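Local structure of Cas6b (Methanococcus maripaludis, 4Z7K) at residues 1-6 with 104-109; 6-11 with 78-83; 112-117 with 191-196. The protein processes CRISPR RNA as a Cas6-type endoribonuclease, probably cutting the long precursor transcript within its repeats to give mature guide RNAs. All coordinates share one frame; numbering follows the deposited sequence.

The chain starts on strand 2-9, whose two ends serve interactions 1 and 2. Its C-terminal half, with the residues just after it (6-11), meets the loop 78-83 that follows helix 67-76. This is interaction 2, which closes a loop of 66 residues. That loop is nested inside the larger one closed by interaction 1, where residues 1-6 meet 104-109 at the edge strand of the first sheet. The chain then enters the second sheet with strand 112-117. Interaction 3 pairs it with the end of strand 186-194, closing a separate loop of 73 residues. Interactions 1 and 3 touch: T109 N probably hydrogen-bonds to N195 O, and F106 packs against F196. The two sheets join here.

Interaction 1: residues 1-6 with 104-109; sequences MDLEYM and DHFGTT
M1 and F106 are joined through their backbones where the N-terminal end of strand 2-9 runs beside strand 98-109, the first and last strands of a ferredoxin-like sheet. Strand 2-9 is internal in this sheet, and strand 98-109 is antiparallel to it along the edge. The main bond runs from F106 N to M1 O, 3.1 Å long and nearly straight at 172°. F106 N approaches from above the M1 carbonyl plane. A weak bond returns from M1 N to F106 O at 3.3 Å. D2 and H105 form the next pair, a non-hydrogen-bonded one, with both side chains on the same face. The Y5 ring lies obliquely beside D104, with Y5 CE2 3.9 Å from D104 N, while the Y5 backbone bonds to D102. Past F106 the partner changes, for G107 bonds through its backbone to D197. F106 is buried against M155, S156 and P199, and meets F196 edge-to-face. L3 packs on it with L3 CB 4.1 Å from F106 CB. With M1 CG anti to the backbone N (chi1 167°), the M1 side chain runs alongside that of F106. This makes an oblique Met-aromatic contact, with M1 SD 4.1 Å from F106 CD2.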
loop_
_atom_site.group_PDB
_atom_site.type_symbol
_atom_site.label_atom_id
_atom_site.label_comp_id
_atom_site.label_asym_id
_atom_site.label_seq_id
_atom_site.Cartn_x
_atom_site.Cartn_y
_atom_site.Cartn_z
ATOM N N MET B 1 22.732 7.063 24.044
ATOM C CA MET B 1 22.537 8.380 23.442
ATOM C C MET B 1 21.694 9.271 24.353
ATOM O O MET B 1 20.898 8.770 25.149
ATOM C CB MET B 1 21.864 8.246 22.061
ATOM C CG MET B 1 21.330 9.564 21.467
ATOM S SD MET B 1 20.749 9.491 19.754
ATOM C CE MET B 1 22.242 8.993 18.898
ATOM N N ASP B 2 21.904 10.585 24.278
ATOM C CA ASP B 2 21.009 11.531 24.942
ATOM C C ASP B 2 20.270 12.357 23.890
ATOM O O ASP B 2 20.883 13.001 23.042
ATOM C CB ASP B 2 21.769 12.442 25.908
ATOM C CG ASP B 2 22.270 11.704 27.138
ATOM O OD1 ASP B 2 22.388 10.459 27.090
ATOM O OD2 ASP B 2 22.540 12.375 28.159
ATOM N N LEU B 3 18.942 12.327 23.963
ATOM C CA LEU B 3 18.091 13.029 23.007
ATOM C C LEU B 3 17.429 14.238 23.642
ATOM O O LEU B 3 16.803 14.124 24.692
ATOM C CB LEU B 3 17.030 12.088 22.453
ATOM C CG LEU B 3 16.143 12.611 21.335
ATOM C CD1 LEU B 3 16.943 12.937 20.115
ATOM C CD2 LEU B 3 15.147 11.532 21.033
ATOM N N GLU B 4 17.539 15.374 22.965
ATOM C CA GLU B 4 16.999 16.643 23.420
ATOM C C GLU B 4 15.583 16.804 22.871
ATOM O O GLU B 4 15.353 16.605 21.679
ATOM C CB GLU B 4 17.942 17.773 22.974
ATOM C CG GLU B 4 17.482 19.180 23.246
ATOM C CD GLU B 4 18.559 20.206 22.930
ATOM O OE1 GLU B 4 19.168 20.081 21.845
ATOM O OE2 GLU B 4 18.754 21.155 23.730
ATOM N N TYR B 5 14.623 17.115 23.738
ATOM C CA TYR B 5 13.233 17.192 23.300
ATOM C C TYR B 5 12.474 18.363 23.872
ATOM O O TYR B 5 12.908 18.976 24.848
ATOM C CB TYR B 5 12.481 15.889 23.668
ATOM C CG TYR B 5 12.201 15.627 25.169
ATOM C CD1 TYR B 5 11.167 16.283 25.851
ATOM C CD2 TYR B 5 12.935 14.669 25.880
ATOM C CE1 TYR B 5 10.904 16.024 27.209
ATOM C CE2 TYR B 5 12.680 14.404 27.236
ATOM C CZ TYR B 5 11.665 15.078 27.893
ATOM O OH TYR B 5 11.426 14.806 29.231
ATOM N N MET B 6 11.334 18.663 23.245
ATOM C CA MET B 6 10.415 19.678 23.754
ATOM C C MET B 6 8.962 19.360 23.335
ATOM O O MET B 6 8.653 19.320 22.132
ATOM C CB MET B 6 10.834 21.072 23.269
ATOM C CG MET B 6 9.986 22.216 23.840
ATOM S SD MET B 6 10.723 23.871 23.657
ATOM C CE MET B 6 10.198 24.291 22.000
ATOM N N ASP B 104 16.325 13.162 27.787
ATOM C CA ASP B 104 16.452 11.908 28.547
ATOM C C ASP B 104 16.819 10.727 27.601
ATOM O O ASP B 104 16.800 10.872 26.368
ATOM C CB ASP B 104 15.181 11.612 29.390
ATOM C CG ASP B 104 15.048 12.541 30.656
ATOM O OD1 ASP B 104 15.845 13.492 30.830
ATOM O OD2 ASP B 104 14.175 12.278 31.521
ATOM N N HIS B 105 17.210 9.587 28.189
ATOM C CA HIS B 105 17.951 8.512 27.493
ATOM C C HIS B 105 17.214 7.961 26.289
ATOM O O HIS B 105 16.009 7.782 26.308
ATOM C CB HIS B 105 18.255 7.345 28.484
ATOM C CG HIS B 105 19.193 6.279 27.961
ATOM N ND1 HIS B 105 19.698 5.276 28.768
ATOM C CD2 HIS B 105 19.728 6.063 26.733
ATOM C CE1 HIS B 105 20.493 4.492 28.060
ATOM N NE2 HIS B 105 20.528 4.947 26.821
ATOM N N PHE B 106 17.975 7.676 25.242
ATOM C CA PHE B 106 17.485 6.987 24.055
ATOM C C PHE B 106 18.507 5.935 23.625
ATOM O O PHE B 106 19.658 6.269 23.345
ATOM C CB PHE B 106 17.235 7.987 22.923
ATOM C CG PHE B 106 16.871 7.360 21.607
ATOM C CD1 PHE B 106 15.557 7.308 21.198
ATOM C CD2 PHE B 106 17.839 6.859 20.766
ATOM C CE1 PHE B 106 15.212 6.759 19.977
ATOM C CE2 PHE B 106 17.498 6.298 19.554
ATOM C CZ PHE B 106 16.181 6.253 19.157
ATOM N N GLY B 107 18.111 4.670 23.556
ATOM C CA GLY B 107 19.085 3.643 23.236
ATOM C C GLY B 107 18.779 2.289 23.822
ATOM O O GLY B 107 17.863 2.160 24.628
ATOM N N THR B 108 19.528 1.271 23.409
ATOM C CA THR B 108 19.252 -0.068 23.899
ATOM C C THR B 108 19.647 -0.217 25.361
ATOM O O THR B 108 20.684 0.264 25.810
ATOM C CB THR B 108 19.969 -1.134 23.079
ATOM O OG1 THR B 108 21.379 -0.972 23.235
ATOM C CG2 THR B 108 19.629 -0.980 21.632
ATOM N N THR B 109 18.779 -0.896 26.092
ATOM C CA THR B 109 18.952 -1.152 27.505
ATOM C C THR B 109 18.942 -2.650 27.782
ATOM O O THR B 109 18.267 -3.414 27.088
ATOM C CB THR B 109 17.847 -0.468 28.307
ATOM O OG1 THR B 109 16.572 -0.982 27.886
ATOM C CG2 THR B 109 17.877 1.032 28.039
#

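Interaction 2: residues 6-11 with 78-83; sequences MHISYP and RIFFEK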
loop_
_atom_site.group_PDB
_atom_site.type_symbol
_atom_site.label_atom_id
_atom_site.label_comp_id
_atom_site.label_asym_id
_atom_site.label_seq_id
_atom_site.Cartn_x
_atom_site.Cartn_y
_atom_site.Cartn_z
ATOM N N MET B 6 11.334 18.663 23.245
ATOM C CA MET B 6 10.415 19.678 23.754
ATOM C C MET B 6 8.962 19.360 23.335
ATOM O O MET B 6 8.653 19.320 22.132
ATOM C CB MET B 6 10.834 21.072 23.269
ATOM C CG MET B 6 9.986 22.216 23.840
ATOM S SD MET B 6 10.723 23.871 23.657
ATOM C CE MET B 6 10.198 24.291 22.000
ATOM N N HIS B 7 8.087 19.165 24.337
ATOM C CA HIS B 7 6.633 19.028 24.139
ATOM C C HIS B 7 5.958 20.377 24.253
ATOM O O HIS B 7 6.292 21.168 25.137
ATOM C CB HIS B 7 5.964 18.098 25.168
ATOM C CG HIS B 7 6.741 16.866 25.513
ATOM N ND1 HIS B 7 7.821 16.420 24.784
ATOM C CD2 HIS B 7 6.580 15.983 26.529
ATOM C CE1 HIS B 7 8.287 15.309 25.330
ATOM N NE2 HIS B 7 7.558 15.027 26.393
ATOM N N ILE B 8 4.976 20.615 23.390
ATOM C CA ILE B 8 4.116 21.793 23.495
ATOM C C ILE B 8 2.645 21.421 23.544
ATOM O O ILE B 8 2.136 20.786 22.627
ATOM C CB ILE B 8 4.350 22.740 22.309
ATOM C CG1 ILE B 8 5.613 23.567 22.538
ATOM C CG2 ILE B 8 3.161 23.650 22.103
ATOM C CD1 ILE B 8 6.077 24.289 21.303
ATOM N N SER B 9 1.943 21.843 24.585
ATOM C CA SER B 9 0.568 21.411 24.735
ATOM C C SER B 9 -0.363 22.595 24.960
ATOM O O SER B 9 0.002 23.532 25.666
ATOM C CB SER B 9 0.463 20.420 25.899
ATOM O OG SER B 9 -0.667 19.561 25.762
ATOM N N TYR B 10 -1.563 22.551 24.380
ATOM C CA TYR B 10 -2.542 23.626 24.562
ATOM C C TYR B 10 -3.748 23.033 25.284
ATOM O O TYR B 10 -4.685 22.598 24.622
ATOM C CB TYR B 10 -2.998 24.249 23.222
ATOM C CG TYR B 10 -1.911 24.797 22.317
ATOM C CD1 TYR B 10 -0.770 25.379 22.836
ATOM C CD2 TYR B 10 -2.042 24.750 20.930
ATOM C CE1 TYR B 10 0.227 25.882 22.003
ATOM C CE2 TYR B 10 -1.047 25.248 20.084
ATOM C CZ TYR B 10 0.082 25.816 20.631
ATOM O OH TYR B 10 1.080 26.325 19.822
ATOM N N PRO B 11 -3.748 23.040 26.635
ATOM C CA PRO B 11 -4.744 22.268 27.390
ATOM C C PRO B 11 -6.177 22.753 27.258
ATOM O O PRO B 11 -7.061 21.931 27.389
ATOM C CB PRO B 11 -4.277 22.409 28.842
ATOM C CG PRO B 11 -2.882 22.847 28.768
ATOM C CD PRO B 11 -2.789 23.689 27.536
ATOM N N ARG B 78 8.317 31.339 17.138
ATOM C CA ARG B 78 7.742 31.255 18.468
ATOM C C ARG B 78 6.365 30.654 18.409
ATOM O O ARG B 78 5.370 31.365 18.314
ATOM C CB ARG B 78 7.734 32.640 19.123
ATOM C CG ARG B 78 8.649 33.615 18.394
ATOM C CD ARG B 78 8.768 34.987 19.035
ATOM N NE ARG B 78 10.027 35.609 18.612
ATOM C CZ ARG B 78 10.672 36.569 19.274
ATOM N NH1 ARG B 78 10.176 37.039 20.412
ATOM N NH2 ARG B 78 11.804 37.073 18.789
ATOM N N ILE B 79 6.341 29.331 18.305
ATOM C CA ILE B 79 5.118 28.517 18.311
ATOM C C ILE B 79 4.424 28.454 19.704
ATOM O O ILE B 79 3.193 28.327 19.804
ATOM C CB ILE B 79 5.432 27.121 17.777
ATOM C CG1 ILE B 79 5.946 27.272 16.352
ATOM C CG2 ILE B 79 4.189 26.236 17.781
ATOM C CD1 ILE B 79 6.721 26.108 15.878
ATOM N N PHE B 80 5.196 28.494 20.787
ATOM C CA PHE B 80 4.561 28.333 22.086
ATOM C C PHE B 80 3.812 29.614 22.476
ATOM O O PHE B 80 2.874 29.561 23.275
ATOM C CB PHE B 80 5.557 27.913 23.158
ATOM C CG PHE B 80 6.917 28.488 23.003
ATOM C CD1 PHE B 80 7.275 29.639 23.669
ATOM C CD2 PHE B 80 7.869 27.828 22.248
ATOM C CE1 PHE B 80 8.552 30.153 23.543
ATOM C CE2 PHE B 80 9.137 28.333 22.118
ATOM C CZ PHE B 80 9.483 29.497 22.767
ATOM N N PHE B 81 4.232 30.766 21.954
ATOM C CA PHE B 81 3.362 31.933 22.028
ATOM C C PHE B 81 2.608 32.019 20.727
ATOM O O PHE B 81 2.909 32.876 19.918
ATOM C CB PHE B 81 4.156 33.229 22.189
ATOM C CG PHE B 81 5.225 33.169 23.221
ATOM C CD1 PHE B 81 6.539 33.449 22.886
ATOM C CD2 PHE B 81 4.924 32.831 24.529
ATOM C CE1 PHE B 81 7.539 33.398 23.838
ATOM C CE2 PHE B 81 5.919 32.777 25.490
ATOM C CZ PHE B 81 7.233 33.066 25.141
ATOM N N GLU B 82 1.587 31.208 20.525
ATOM C CA GLU B 82 0.968 31.217 19.212
ATOM C C GLU B 82 -0.420 31.775 19.241
ATOM O O GLU B 82 -1.175 31.534 20.177
ATOM C CB GLU B 82 0.899 29.787 18.670
ATOM C CG GLU B 82 0.020 29.524 17.428
ATOM C CD GLU B 82 0.651 29.870 16.087
ATOM O OE1 GLU B 82 1.864 30.189 16.043
ATOM O OE2 GLU B 82 -0.073 29.785 15.067
ATOM N N LYS B 83 -0.751 32.572 18.245
ATOM C CA LYS B 83 -2.103 33.091 18.162
ATOM C C LYS B 83 -3.025 32.004 17.624
ATOM O O LYS B 83 -2.546 31.041 17.023
ATOM C CB LYS B 83 -2.185 34.368 17.318
ATOM C CG LYS B 83 -1.313 35.478 17.866
ATOM C CD LYS B 83 -1.453 35.505 19.389
ATOM C CE LYS B 83 -0.828 36.743 20.020
ATOM N NZ LYS B 83 -0.856 36.700 21.518
#
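Y10 reaches from the end of strand 2-9 to the loop 78-83 and holds it by one hydrogen bond. Its CB points toward the loop. CG is anti to the carbonyl carbon (chi1 -56°), which carries the ring across to the loop. The Y10 side chain also packs on I94 and V97, outside the two segments. At the far end of the ring Y10 CZ comes within 4.1 Å of I79 O. The tip, Y10 OH, donates to I79 O at 2.9 Å. This acceptor lies at the ring edge, near the ring plane, while Y10 OH sits above the I79 carbonyl plane. Y10 OH also touches carbon on two residues: CG2 of I79 at 3.7 Å and CB of E82 at 3.7 Å. The E82 carboxylate is turned 13° from the Y10 ring plane, but E82 OE2 accepts a hydrogen bond from Y26 OH.

The rest of the contact is apolar. I8 CD1 meets the edge of the F80 ring, 4.1 Å from F80 CD2, and the two side chains cross at about a right angle. I8 CD1 also approaches I79 CG2. M6 is extended as far as SD and bent at chi3 (85°), which brings M6 CE obliquely to F80 CE2 at 4.2 Å. M6, I8 and I79 also pack on L74 of helix 67-76, and F80 leans on V99 of the neighbouring strand. The arrangement belongs to the helix-covered face of a ferredoxin-like fold. Here the first strand meets the loop that leads out of the second helix.

Interaction 3: residues 112-117 with 191-196; sequences ILKYQF and EFYINF
L113 and I194 form a hydrogen-bonded antiparallel pair with bonds in both directions; L113 N to I194 O is 2.9 Å. Y115 and F192 repeat the pattern. There Y115 N to F192 O is 3.0 Å and almost straight (177°). On the K114 and Y193 face, K114 NZ makes a long salt bridge to E191 OE1 at 3.5 Å and a weak bond to Y193 OH. K114 CG is anti to the backbone N (chi1 -167°) and the extended chain beyond lies alongside Y193. K114 CG sits over one face of the Y193 ring, a CH-pi contact 3.8 Å from the centroid. These strands, first and third of the second sheet, follow the strand order of a ferredoxin-like fold, as in Cas6 relatives. Y115 and F192 lie on the other face and form an aromatic cluster with F117, whose CZ is 3.8 Å from F192 CE2. L148 of helix 137-158 packs on F192 and I194. Y115 CB sits over the F192 ring, whose plane is 26° from that of the Y115 ring; the rings overlap little. I194 CG2 touches Y115 CE2. Y115 OH donates to F196 O at 2.8 Å, in the carbonyl plane on a lone pair, and accepts a hydrogen bond from I198 N. An alanine here would probably open a gap beside F192 and leave F196 O without its donor and I198 N without its acceptor.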
loop_
_atom_site.group_PDB
_atom_site.type_symbol
_atom_site.label_atom_id
_atom_site.label_comp_id
_atom_site.label_asym_id
_atom_site.label_seq_id
_atom_site.Cartn_x
_atom_site.Cartn_y
_atom_site.Cartn_z
ATOM N N ILE B 112 14.303 -4.394 30.811
ATOM C CA ILE B 112 13.167 -4.439 29.917
ATOM C C ILE B 112 12.065 -3.499 30.388
ATOM O O ILE B 112 11.672 -3.505 31.566
ATOM C CB ILE B 112 12.683 -5.880 29.747
ATOM C CG1 ILE B 112 13.773 -6.636 28.984
ATOM C CG2 ILE B 112 11.373 -5.920 29.000
ATOM C CD1 ILE B 112 13.294 -7.742 28.111
ATOM N N LEU B 113 11.552 -2.727 29.430
ATOM C CA LEU B 113 10.653 -1.617 29.708
ATOM C C LEU B 113 9.295 -1.792 29.054
ATOM O O LEU B 113 9.191 -2.328 27.948
ATOM C CB LEU B 113 11.278 -0.310 29.225
ATOM C CG LEU B 113 12.675 0.026 29.738
ATOM C CD1 LEU B 113 13.400 0.921 28.729
ATOM C CD2 LEU B 113 12.575 0.674 31.132
ATOM N N LYS B 114 8.259 -1.297 29.722
ATOM C CA LYS B 114 6.900 -1.474 29.232
ATOM C C LYS B 114 6.279 -0.180 28.744
ATOM O O LYS B 114 6.241 0.809 29.466
ATOM C CB LYS B 114 6.018 -2.091 30.316
ATOM C CG LYS B 114 4.673 -2.593 29.800
ATOM C CD LYS B 114 3.769 -3.038 30.928
ATOM C CE LYS B 114 2.448 -3.525 30.381
ATOM N NZ LYS B 114 1.544 -3.953 31.479
ATOM N N TYR B 115 5.746 -0.227 27.528
ATOM C CA TYR B 115 5.184 0.930 26.849
ATOM C C TYR B 115 3.715 0.706 26.538
ATOM O O TYR B 115 3.247 -0.433 26.503
ATOM C CB TYR B 115 5.964 1.204 25.557
ATOM C CG TYR B 115 7.419 1.572 25.789
ATOM C CD1 TYR B 115 7.801 2.879 26.065
ATOM C CD2 TYR B 115 8.405 0.598 25.790
ATOM C CE1 TYR B 115 9.137 3.205 26.278
ATOM C CE2 TYR B 115 9.735 0.919 26.019
ATOM C CZ TYR B 115 10.092 2.218 26.263
ATOM O OH TYR B 115 11.412 2.510 26.496
ATOM N N GLN B 116 2.990 1.803 26.328
ATOM C CA GLN B 116 1.582 1.752 25.924
ATOM C C GLN B 116 1.245 2.774 24.833
ATOM O O GLN B 116 1.761 3.891 24.828
ATOM C CB GLN B 116 0.671 1.970 27.133
ATOM C CG GLN B 116 -0.777 1.619 26.855
ATOM C CD GLN B 116 -1.713 2.124 27.915
ATOM O OE1 GLN B 116 -1.279 2.614 28.953
ATOM N NE2 GLN B 116 -3.013 2.009 27.659
ATOM N N PHE B 117 0.382 2.365 23.910
ATOM C CA PHE B 117 -0.074 3.183 22.793
ATOM C C PHE B 117 -1.217 4.126 23.138
ATOM O O PHE B 117 -2.302 3.673 23.494
ATOM C CB PHE B 117 -0.533 2.287 21.648
ATOM C CG PHE B 117 0.577 1.694 20.844
ATOM C CD1 PHE B 117 0.470 0.406 20.352
ATOM C CD2 PHE B 117 1.698 2.434 20.523
ATOM C CE1 PHE B 117 1.477 -0.144 19.587
ATOM C CE2 PHE B 117 2.710 1.879 19.756
ATOM C CZ PHE B 117 2.592 0.592 19.287
ATOM N N GLU B 191 -0.288 -2.927 24.474
ATOM C CA GLU B 191 0.860 -2.839 25.357
ATOM C C GLU B 191 2.007 -3.576 24.701
ATOM O O GLU B 191 1.762 -4.517 23.952
ATOM C CB GLU B 191 0.538 -3.523 26.686
ATOM C CG GLU B 191 -0.890 -3.335 27.223
ATOM C CD GLU B 191 -1.261 -4.381 28.294
ATOM O OE1 GLU B 191 -0.351 -5.086 28.807
ATOM O OE2 GLU B 191 -2.465 -4.494 28.622
ATOM N N PHE B 192 3.253 -3.176 24.945
ATOM C CA PHE B 192 4.366 -4.015 24.498
ATOM C C PHE B 192 5.596 -3.820 25.388
ATOM O O PHE B 192 5.728 -2.788 26.039
ATOM C CB PHE B 192 4.689 -3.752 23.031
ATOM C CG PHE B 192 5.295 -2.407 22.758
ATOM C CD1 PHE B 192 6.658 -2.195 22.913
ATOM C CD2 PHE B 192 4.522 -1.368 22.294
ATOM C CE1 PHE B 192 7.225 -0.967 22.639
ATOM C CE2 PHE B 192 5.089 -0.132 22.016
ATOM C CZ PHE B 192 6.437 0.065 22.191
ATOM N N TYR B 193 6.492 -4.806 25.411
ATOM C CA TYR B 193 7.681 -4.783 26.278
ATOM C C TYR B 193 8.918 -4.824 25.400
ATOM O O TYR B 193 8.902 -5.491 24.374
ATOM C CB TYR B 193 7.713 -5.971 27.250
ATOM C CG TYR B 193 6.586 -6.069 28.262
ATOM C CD1 TYR B 193 6.769 -5.671 29.583
ATOM C CD2 TYR B 193 5.350 -6.592 27.900
ATOM C CE1 TYR B 193 5.741 -5.786 30.509
ATOM C CE2 TYR B 193 4.317 -6.701 28.807
ATOM C CZ TYR B 193 4.509 -6.297 30.110
ATOM O OH TYR B 193 3.459 -6.414 31.004
ATOM N N ILE B 194 9.987 -4.124 25.769
ATOM C CA ILE B 194 11.182 -4.161 24.924
ATOM C C ILE B 194 12.449 -3.740 25.668
ATOM O O ILE B 194 12.386 -3.004 26.657
ATOM C CB ILE B 194 10.977 -3.261 23.657
ATOM C CG1 ILE B 194 12.019 -3.545 22.585
ATOM C CG2 ILE B 194 10.952 -1.787 24.005
ATOM C CD1 ILE B 194 11.581 -3.072 21.242
ATOM N N ASN B 195 13.595 -4.241 25.201
ATOM C CA ASN B 195 14.891 -3.869 25.753
ATOM C C ASN B 195 15.398 -2.643 25.033
ATOM O O ASN B 195 16.585 -2.537 24.734
ATOM C CB ASN B 195 15.913 -5.005 25.648
ATOM C CG ASN B 195 16.247 -5.374 24.216
ATOM O OD1 ASN B 195 15.386 -5.371 23.348
ATOM N ND2 ASN B 195 17.509 -5.699 23.968
ATOM N N PHE B 196 14.479 -1.764 24.661
ATOM C CA PHE B 196 14.867 -0.480 24.107
ATOM C C PHE B 196 14.241 0.682 24.854
ATOM O O PHE B 196 13.166 0.544 25.439
ATOM C CB PHE B 196 14.501 -0.392 22.642
ATOM C CG PHE B 196 15.238 0.686 21.924
ATOM C CD1 PHE B 196 16.570 0.520 21.599
ATOM C CD2 PHE B 196 14.613 1.855 21.573
ATOM C CE1 PHE B 196 17.251 1.495 20.940
ATOM C CE2 PHE B 196 15.301 2.832 20.907
ATOM C CZ PHE B 196 16.616 2.656 20.595
#